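Local coordinates for protein glucokinase (Leishmania braziliensis MHOM/BR/75/M2904, PDB 6EDI) that probably phosphorylates D-glucose at the expense of ATP, as a sugar kinase of the actin-like ATPase superfamily, at residues Val110-Val121 and Leu146-Asp157; Tyr42-Arg53 and Asn398-Ser409. All coordinates share one frame; numbering follows the deposited sequence.

Contact 1 (Val110-Val121 and Leu146-Asp157)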
loop_
_atom_site.group_PDB
_atom_site.type_symbol
_atom_site.label_atom_id
_atom_site.label_comp_id
_atom_site.label_asym_id
_atom_site.label_seq_id
_atom_site.Cartn_x
_atom_site.Cartn_y
_atom_site.Cartn_z
ATOM N N VAL A 110 29.415 6.224 7.717
ATOM C CA VAL A 110 28.003 6.623 7.703
ATOM C C VAL A 110 27.332 5.945 6.525
ATOM O O VAL A 110 27.636 6.238 5.373
ATOM C CB VAL A 110 27.809 8.162 7.607
ATOM C CG1 VAL A 110 26.322 8.511 7.503
ATOM C CG2 VAL A 110 28.406 8.858 8.817
ATOM N N ALA A 111 26.425 5.022 6.820
ATOM C CA ALA A 111 25.798 4.207 5.787
ATOM C C ALA A 111 24.474 4.788 5.297
ATOM O O ALA A 111 23.977 4.411 4.226
ATOM C CB ALA A 111 25.621 2.769 6.286
ATOM N N SER A 112 23.909 5.712 6.077
ATOM C CA SER A 112 22.639 6.333 5.738
ATOM C C SER A 112 22.306 7.420 6.736
ATOM O O SER A 112 22.873 7.481 7.829
ATOM C CB SER A 112 21.505 5.316 5.769
ATOM O OG SER A 112 21.319 4.818 7.083
ATOM N N GLY A 113 21.365 8.268 6.351
ATOM C CA GLY A 113 20.826 9.274 7.245
ATOM C C GLY A 113 19.336 9.374 7.003
ATOM O O GLY A 113 18.861 9.192 5.873
ATOM N N ALA A 114 18.588 9.623 8.068
ATOM C CA ALA A 114 17.137 9.695 7.955
ATOM C C ALA A 114 16.567 10.672 8.968
ATOM O O ALA A 114 17.084 10.798 10.076
ATOM C CB ALA A 114 16.520 8.327 8.170
ATOM N N VAL A 115 15.476 11.338 8.592
ATOM C CA VAL A 115 14.790 12.218 9.524
ATOM C C VAL A 115 13.318 11.867 9.572
ATOM O O VAL A 115 12.630 11.947 8.558
ATOM C CB VAL A 115 14.954 13.705 9.166
ATOM C CG1 VAL A 115 14.282 14.584 10.240
ATOM C CG2 VAL A 115 16.419 14.067 9.049
ATOM N N SER A 116 12.860 11.448 10.751
ATOM C CA SER A 116 11.439 11.214 11.009
ATOM C C SER A 116 10.815 12.544 11.399
ATOM O O SER A 116 11.280 13.196 12.340
ATOM C CB SER A 116 11.252 10.219 12.155
ATOM O OG SER A 116 9.875 9.969 12.397
ATOM N N VAL A 117 9.777 12.948 10.670
ATOM C CA VAL A 117 9.101 14.214 10.927
ATOM C C VAL A 117 7.607 14.004 11.109
ATOM O O VAL A 117 7.013 13.124 10.475
ATOM C CB VAL A 117 9.361 15.252 9.807
ATOM C CG1 VAL A 117 10.821 15.630 9.765
ATOM C CG2 VAL A 117 8.908 14.714 8.454
ATOM N N PRO A 118 6.994 14.805 11.991
ATOM C CA PRO A 118 5.563 14.701 12.269
ATOM C C PRO A 118 4.789 15.625 11.340
ATOM O O PRO A 118 4.192 16.616 11.771
ATOM C CB PRO A 118 5.463 15.204 13.709
ATOM C CG PRO A 118 6.540 16.270 13.791
ATOM C CD PRO A 118 7.632 15.860 12.803
ATOM N N GLY A 119 4.803 15.295 10.060
ATOM C CA GLY A 119 4.066 16.070 9.085
ATOM C C GLY A 119 4.118 15.320 7.781
ATOM O O GLY A 119 4.705 14.234 7.720
ATOM N N PRO A 120 3.519 15.893 6.729
ATOM C CA PRO A 120 3.501 15.197 5.443
ATOM C C PRO A 120 4.890 15.211 4.803
ATOM O O PRO A 120 5.662 16.154 5.023
ATOM C CB PRO A 120 2.505 16.018 4.620
ATOM C CG PRO A 120 2.613 17.403 5.175
ATOM C CD PRO A 120 2.897 17.231 6.652
ATOM N N VAL A 121 5.202 14.161 4.046
ATOM C CA VAL A 121 6.507 14.002 3.410
ATOM C C VAL A 121 6.267 13.709 1.946
ATOM O O VAL A 121 5.409 12.892 1.625
ATOM C CB VAL A 121 7.283 12.807 4.019
ATOM C CG1 VAL A 121 8.577 12.556 3.263
ATOM C CG2 VAL A 121 7.572 13.041 5.490
ATOM N N LEU A 146 26.327 13.752 6.879
ATOM C CA LEU A 146 25.356 13.086 7.749
ATOM C C LEU A 146 24.271 12.411 6.930
ATOM O O LEU A 146 23.646 11.452 7.386
ATOM C CB LEU A 146 24.727 14.063 8.751
ATOM C CG LEU A 146 25.727 14.698 9.711
ATOM C CD1 LEU A 146 25.041 15.572 10.746
ATOM C CD2 LEU A 146 26.563 13.619 10.391
ATOM N N PHE A 147 24.058 12.902 5.715
ATOM C CA PHE A 147 23.017 12.350 4.858
ATOM C C PHE A 147 23.554 12.055 3.469
ATOM O O PHE A 147 23.397 12.875 2.551
ATOM C CB PHE A 147 21.806 13.287 4.799
ATOM C CG PHE A 147 21.212 13.577 6.154
ATOM C CD1 PHE A 147 21.683 14.638 6.925
ATOM C CD2 PHE A 147 20.206 12.765 6.670
ATOM C CE1 PHE A 147 21.150 14.893 8.185
ATOM C CE2 PHE A 147 19.665 13.007 7.919
ATOM C CZ PHE A 147 20.137 14.078 8.684
ATOM N N PRO A 148 24.177 10.870 3.309
ATOM C CA PRO A 148 24.874 10.543 2.062
ATOM C C PRO A 148 23.939 10.540 0.871
ATOM O O PRO A 148 22.775 10.125 0.989
ATOM C CB PRO A 148 25.426 9.132 2.318
ATOM C CG PRO A 148 25.595 9.048 3.793
ATOM C CD PRO A 148 24.403 9.839 4.344
ATOM N N LYS A 149 24.455 11.030 -0.251
ATOM C CA LYS A 149 23.725 11.066 -1.506
ATOM C C LYS A 149 23.192 9.681 -1.815
ATOM O O LYS A 149 23.922 8.704 -1.696
ATOM C CB LYS A 149 24.657 11.535 -2.634
ATOM C CG LYS A 149 24.090 11.328 -4.036
ATOM C CD LYS A 149 25.110 11.678 -5.121
ATOM C CE LYS A 149 24.628 11.245 -6.509
ATOM N NZ LYS A 149 25.601 11.608 -7.593
ATOM N N GLY A 150 21.912 9.591 -2.171
ATOM C CA GLY A 150 21.326 8.326 -2.573
ATOM C C GLY A 150 21.146 7.324 -1.446
ATOM O O GLY A 150 20.805 6.168 -1.677
ATOM N N ARG A 151 21.358 7.773 -0.214
ATOM C CA ARG A 151 21.260 6.890 0.936
ATOM C C ARG A 151 20.521 7.585 2.074
ATOM O O ARG A 151 20.749 7.282 3.240
ATOM C CB ARG A 151 22.658 6.475 1.404
ATOM C CG ARG A 151 23.510 5.733 0.361
ATOM C CD ARG A 151 24.436 4.748 1.069
ATOM N NE ARG A 151 24.520 3.406 0.480
ATOM C CZ ARG A 151 23.505 2.683 -0.005
ATOM N NH1 ARG A 151 22.256 3.133 -0.018
ATOM N NH2 ARG A 151 23.749 1.481 -0.489
ATOM N N SER A 152 19.630 8.511 1.725
ATOM C CA SER A 152 18.995 9.370 2.717
ATOM C C SER A 152 17.530 9.686 2.399
ATOM O O SER A 152 17.137 9.745 1.241
ATOM C CB SER A 152 19.789 10.663 2.861
ATOM O OG SER A 152 21.119 10.379 3.246
ATOM N N ALA A 153 16.723 9.899 3.430
ATOM C CA ALA A 153 15.306 10.161 3.200
ATOM C C ALA A 153 14.704 10.862 4.384
ATOM O O ALA A 153 15.151 10.672 5.523
ATOM C CB ALA A 153 14.556 8.858 2.953
ATOM N N LEU A 154 13.683 11.666 4.114
ATOM C CA LEU A 154 12.775 12.100 5.153
ATOM C C LEU A 154 11.738 11.003 5.312
ATOM O O LEU A 154 11.275 10.429 4.333
ATOM C CB LEU A 154 12.088 13.415 4.777
ATOM C CG LEU A 154 13.031 14.576 4.501
ATOM C CD1 LEU A 154 12.263 15.806 4.034
ATOM C CD2 LEU A 154 13.839 14.875 5.736
ATOM N N LEU A 155 11.393 10.697 6.551
ATOM C CA LEU A 155 10.396 9.683 6.829
ATOM C C LEU A 155 9.219 10.281 7.590
ATOM O O LEU A 155 9.393 11.116 8.502
ATOM C CB LEU A 155 11.012 8.553 7.652
ATOM C CG LEU A 155 12.314 7.917 7.150
ATOM C CD1 LEU A 155 12.872 6.975 8.211
ATOM C CD2 LEU A 155 12.127 7.181 5.821
ATOM N N ASN A 156 8.021 9.849 7.218
ATOM C CA ASN A 156 6.844 10.069 8.053
ATOM C C ASN A 156 7.056 9.379 9.381
ATOM O O ASN A 156 7.776 8.385 9.459
ATOM C CB ASN A 156 5.588 9.487 7.386
ATOM C CG ASN A 156 4.911 10.473 6.454
ATOM O OD1 ASN A 156 4.278 11.438 6.907
ATOM N ND2 ASN A 156 5.033 10.237 5.145
ATOM N N ASP A 157 6.439 9.915 10.427
ATOM C CA ASP A 157 6.513 9.340 11.767
ATOM C C ASP A 157 6.206 7.824 11.764
ATOM O O ASP A 157 6.983 7.013 12.292
ATOM C CB ASP A 157 5.601 10.163 12.717
ATOM C CG ASP A 157 5.034 9.349 13.880
ATOM O OD1 ASP A 157 5.777 8.585 14.533
ATOM O OD2 ASP A 157 3.826 9.503 14.164
#
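Val115 O takes the N-H of Leu155 in the shortest bond of this pairing, 2.7 Å and almost straight at 177°, although the donor stands 31° out of the carbonyl plane. The bond belongs to a parallel pair, 110-117 beside 152-156, the last two strands in the ribonuclease H-like sheet of the actin-like ATPase fold. The neighbouring bonds, Val115 N to Ala153 O and Val117 N to Leu155 O, are sound. Those at the two ends, from Gly113 N to Arg151 O and from Asp157 N to Val117 O, are weak, as is Ala153 N to Gly113 O, so the pairing is firmest around Val115. Leu154 CA adds a CA-H...O contact to Val115 O at 3.4 Å.

On the face carrying Val115 and Leu154, Val115 CB rests 3.8 Å from Leu154 CD2. With CG1 anti to the backbone N (chi1 -176°), CG2 lies beside that nitrogen and meets Phe147 CE2 at 3.6 Å, the two side chains crossing at about a right angle. Phe147 also sets its ring edge near Ala114 N, while CD2 approaches the bare backbone of Gly113. Phe88 of helix 84-98 meets this ring and touches Val115. The other face, with Ala114 CB 3.9 Å from Leu155 CD1, packs on helix 399-409. Before the second strand, the type II turn Pro148-Arg151 is pinned from both faces of the Pro148 carbonyl plane: Arg151 N and Ser152 OG donate to Pro148 O, the latter at 2.8 Å.

Contact 2 (Tyr42-Arg53 and Asn398-Ser409)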
loop_
_atom_site.group_PDB
_atom_site.type_symbol
_atom_site.label_atom_id
_atom_site.label_comp_id
_atom_site.label_asym_id
_atom_site.label_seq_id
_atom_site.Cartn_x
_atom_site.Cartn_y
_atom_site.Cartn_z
ATOM N N TYR A 42 24.488 4.504 11.253
ATOM C CA TYR A 42 23.230 5.011 10.715
ATOM C C TYR A 42 22.840 6.311 11.454
ATOM O O TYR A 42 22.670 6.322 12.675
ATOM C CB TYR A 42 22.141 3.929 10.801
ATOM C CG TYR A 42 22.555 2.582 10.200
ATOM C CD1 TYR A 42 22.332 2.299 8.860
ATOM C CD2 TYR A 42 23.165 1.603 10.983
ATOM C CE1 TYR A 42 22.709 1.082 8.309
ATOM C CE2 TYR A 42 23.554 0.384 10.446
ATOM C CZ TYR A 42 23.319 0.126 9.110
ATOM O OH TYR A 42 23.697 -1.087 8.581
ATOM N N VAL A 43 22.760 7.411 10.708
ATOM C CA VAL A 43 22.420 8.708 11.287
ATOM C C VAL A 43 20.915 8.749 11.512
ATOM O O VAL A 43 20.128 8.365 10.626
ATOM C CB VAL A 43 22.909 9.878 10.418
ATOM C CG1 VAL A 43 22.204 11.169 10.795
ATOM C CG2 VAL A 43 24.428 10.050 10.580
ATOM N N VAL A 44 20.530 9.158 12.715
ATOM C CA VAL A 44 19.136 9.147 13.117
ATOM C C VAL A 44 18.740 10.527 13.598
ATOM O O VAL A 44 19.554 11.279 14.162
ATOM C CB VAL A 44 18.840 8.094 14.235
ATOM C CG1 VAL A 44 19.409 6.768 13.868
ATOM C CG2 VAL A 44 19.396 8.538 15.581
ATOM N N CYS A 45 17.479 10.861 13.364
ATOM C CA CYS A 45 16.941 12.157 13.741
ATOM C C CYS A 45 15.426 12.046 13.752
ATOM O O CYS A 45 14.835 11.445 12.861
ATOM C CB CYS A 45 17.399 13.248 12.767
ATOM S SG CYS A 45 16.667 14.892 13.025
ATOM N N ASP A 46 14.805 12.603 14.782
ATOM C CA ASP A 46 13.353 12.641 14.849
ATOM C C ASP A 46 12.947 14.017 15.354
ATOM O O ASP A 46 13.620 14.593 16.217
ATOM C CB ASP A 46 12.821 11.528 15.755
ATOM C CG ASP A 46 11.323 11.647 16.022
ATOM O OD1 ASP A 46 10.946 12.338 16.992
ATOM O OD2 ASP A 46 10.520 11.045 15.269
ATOM N N VAL A 47 11.877 14.560 14.779
ATOM C CA VAL A 47 11.335 15.844 15.212
ATOM C C VAL A 47 9.954 15.650 15.842
ATOM O O VAL A 47 9.126 14.919 15.310
ATOM C CB VAL A 47 11.230 16.814 14.041
ATOM C CG1 VAL A 47 10.713 18.154 14.518
ATOM C CG2 VAL A 47 12.586 17.000 13.403
ATOM N N GLY A 48 9.721 16.272 16.994
ATOM C CA GLY A 48 8.415 16.223 17.645
ATOM C C GLY A 48 8.320 17.235 18.776
ATOM O O GLY A 48 9.152 17.233 19.690
ATOM N N GLY A 49 7.316 18.106 18.724
ATOM C CA GLY A 49 7.222 19.190 19.689
ATOM C C GLY A 49 8.258 20.265 19.413
ATOM O O GLY A 49 8.353 20.773 18.297
ATOM N N THR A 50 9.034 20.614 20.434
ATOM C CA THR A 50 10.100 21.602 20.294
ATOM C C THR A 50 11.440 20.927 20.222
ATOM O O THR A 50 12.474 21.561 20.450
ATOM C CB THR A 50 10.188 22.524 21.513
ATOM O OG1 THR A 50 9.798 21.811 22.698
ATOM C CG2 THR A 50 9.313 23.702 21.316
ATOM N N SER A 51 11.423 19.635 19.920
ATOM C CA SER A 51 12.573 18.800 20.193
ATOM C C SER A 51 13.021 18.019 18.975
ATOM O O SER A 51 12.247 17.259 18.387
ATOM C CB SER A 51 12.237 17.840 21.325
ATOM O OG SER A 51 11.020 17.177 21.044
ATOM N N ALA A 52 14.279 18.214 18.602
ATOM C CA ALA A 52 14.862 17.498 17.485
ATOM C C ALA A 52 16.015 16.657 18.009
ATOM O O ALA A 52 17.080 17.183 18.325
ATOM C CB ALA A 52 15.348 18.482 16.423
ATOM N N ARG A 53 15.811 15.351 18.126
ATOM C CA ARG A 53 16.897 14.503 18.590
ATOM C C ARG A 53 17.722 14.112 17.381
ATOM O O ARG A 53 17.177 13.670 16.379
ATOM C CB ARG A 53 16.353 13.281 19.332
ATOM C CG ARG A 53 15.525 13.672 20.553
ATOM C CD ARG A 53 14.855 12.492 21.225
ATOM N NE ARG A 53 13.867 11.858 20.360
ATOM C CZ ARG A 53 13.045 10.897 20.764
ATOM N NH1 ARG A 53 13.101 10.475 22.022
ATOM N NH2 ARG A 53 12.166 10.368 19.919
ATOM N N ASN A 398 12.410 3.936 21.665
ATOM C CA ASN A 398 12.478 5.026 20.714
ATOM C C ASN A 398 12.400 4.457 19.309
ATOM O O ASN A 398 13.406 4.391 18.596
ATOM C CB ASN A 398 13.752 5.838 20.937
ATOM C CG ASN A 398 13.763 6.522 22.288
ATOM O OD1 ASN A 398 13.118 7.549 22.471
ATOM N ND2 ASN A 398 14.476 5.944 23.251
ATOM N N ILE A 399 11.194 4.018 18.950
ATOM C CA ILE A 399 10.953 3.256 17.730
ATOM C C ILE A 399 11.295 4.079 16.495
ATOM O O ILE A 399 11.815 3.546 15.520
ATOM C CB ILE A 399 9.491 2.716 17.653
ATOM C CG1 ILE A 399 9.412 1.553 16.667
ATOM C CG2 ILE A 399 8.510 3.789 17.256
ATOM C CD1 ILE A 399 10.133 0.362 17.166
ATOM N N ASN A 400 11.058 5.387 16.556
ATOM C CA ASN A 400 11.309 6.216 15.391
ATOM C C ASN A 400 12.804 6.412 15.137
ATOM O O ASN A 400 13.243 6.401 14.002
ATOM C CB ASN A 400 10.578 7.554 15.496
ATOM C CG ASN A 400 9.076 7.407 15.362
ATOM O OD1 ASN A 400 8.559 6.305 15.151
ATOM N ND2 ASN A 400 8.363 8.522 15.495
ATOM N N LEU A 401 13.582 6.607 16.190
ATOM C CA LEU A 401 15.031 6.649 16.021
ATOM C C LEU A 401 15.558 5.335 15.413
ATOM O O LEU A 401 16.321 5.349 14.435
ATOM C CB LEU A 401 15.726 6.984 17.343
ATOM C CG LEU A 401 15.449 8.413 17.809
ATOM C CD1 LEU A 401 16.238 8.774 19.066
ATOM C CD2 LEU A 401 15.770 9.407 16.708
ATOM N N LEU A 402 15.136 4.210 15.984
ATOM C CA LEU A 402 15.501 2.895 15.462
ATOM C C LEU A 402 15.142 2.745 13.984
ATOM O O LEU A 402 15.881 2.122 13.212
ATOM C CB LEU A 402 14.822 1.794 16.273
ATOM C CG LEU A 402 15.385 1.517 17.653
ATOM C CD1 LEU A 402 14.471 0.572 18.414
ATOM C CD2 LEU A 402 16.770 0.918 17.505
ATOM N N GLY A 403 14.007 3.317 13.600
ATOM C CA GLY A 403 13.539 3.224 12.229
ATOM C C GLY A 403 14.448 3.917 11.246
ATOM O O GLY A 403 14.500 3.554 10.060
ATOM N N CYS A 404 15.171 4.924 11.734
ATOM C CA CYS A 404 16.158 5.566 10.895
ATOM C C CYS A 404 17.255 4.550 10.569
ATOM O O CYS A 404 17.782 4.541 9.457
ATOM C CB CYS A 404 16.716 6.829 11.562
ATOM S SG CYS A 404 15.544 8.226 11.606
ATOM N N LEU A 405 17.569 3.669 11.522
ATOM C CA LEU A 405 18.485 2.562 11.245
ATOM C C LEU A 405 17.839 1.546 10.300
ATOM O O LEU A 405 18.476 1.051 9.351
ATOM C CB LEU A 405 18.930 1.873 12.545
ATOM C CG LEU A 405 19.892 0.674 12.443
ATOM C CD1 LEU A 405 20.895 0.645 13.591
ATOM C CD2 LEU A 405 19.135 -0.647 12.401
ATOM N N GLY A 406 16.573 1.229 10.573
ATOM C CA GLY A 406 15.855 0.243 9.791
ATOM C C GLY A 406 15.859 0.636 8.327
ATOM O O GLY A 406 16.105 -0.194 7.459
ATOM N N PHE A 407 15.612 1.916 8.071
ATOM C CA PHE A 407 15.684 2.469 6.737
ATOM C C PHE A 407 17.033 2.174 6.095
ATOM O O PHE A 407 17.100 1.579 5.019
ATOM C CB PHE A 407 15.460 3.972 6.775
ATOM C CG PHE A 407 15.776 4.652 5.475
ATOM C CD1 PHE A 407 14.853 4.635 4.429
ATOM C CD2 PHE A 407 17.000 5.280 5.282
ATOM C CE1 PHE A 407 15.135 5.260 3.222
ATOM C CE2 PHE A 407 17.296 5.904 4.075
ATOM C CZ PHE A 407 16.363 5.899 3.048
ATOM N N GLY A 408 18.100 2.593 6.767
ATOM C CA GLY A 408 19.445 2.410 6.251
ATOM C C GLY A 408 19.795 0.966 5.956
ATOM O O GLY A 408 20.475 0.681 4.975
ATOM N N SER A 409 19.309 0.055 6.796
ATOM C CA SER A 409 19.655 -1.357 6.698
ATOM C C SER A 409 19.045 -2.011 5.448
ATOM O O SER A 409 19.528 -3.041 4.974
ATOM C CB SER A 409 19.212 -2.101 7.965
ATOM O OG SER A 409 17.804 -2.289 7.985
HETATM O O HOH W 1 8.641 10.721 17.661
#
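Asp46 reaches from strand 42-48 to the first turn of helix 399-409, the C-terminal helix running obliquely against this interior strand of the ribonuclease H-like sheet (141° between their N-to-C directions). It opens the sequence Asp-Val-Gly-Gly-Thr, whose turn probably faces the nucleotide phosphates, as in other actin-like ATPases. Asp46 CB rests 3.8 Å from Leu401 CD2. With CG anti to the backbone N (chi1 172°), the carboxylate is carried toward Asn400, where Asp46 OD2 accepts a weak bond from Asn400 ND2 at 3.3 Å; its stronger partner is Ser116 OG, on strand 110-117. The stronger partner of Asn400 ND2 is Asp157. Asp46 OD1 accepts from a water at 2.9 Å. Arg53 NH2 makes a long salt bridge to the same oxygen. Partners on both oxygens probably limit rotation of the carboxylate. Arg53 crosses Leu401, whose CD1 lies over one guanidinium face, and gives Asn398 OD1 a weak bond from NH1, guanidinium and amide planes being 76° apart.

Farther along, the packing turns apolar. Val44 CG1 lies 3.5 Å from Cys404 CB, while CG2 touches Leu401. Beside Tyr42 the helix presents a bare glycine, and CD1 of the ring sits 3.9 Å from Gly408 CA, with CD2 3.6 Å from Leu405 CD1.

Both contacts involve one sheet, in which strands 41-48 and 110-117 are neighbours. Contact 1 extends that sheet toward its last strand, 152-156, and relies on backbone hydrogen bonds; contact 2 lays a helix on one of its faces and relies on side chains, with polar groups at one end and apolar ones beyond. Contact 2 is the more deeply buried, its centre about 12 Å from the centre of the chain against about 16 Å for the partly buried contact 1. Their centres are about 8 Å apart, and Ser116 O lies 2.9 Å from Val47 N, a probable hydrogen bond. Phe407 and Ala153 both pack against Val224 of the second subunit.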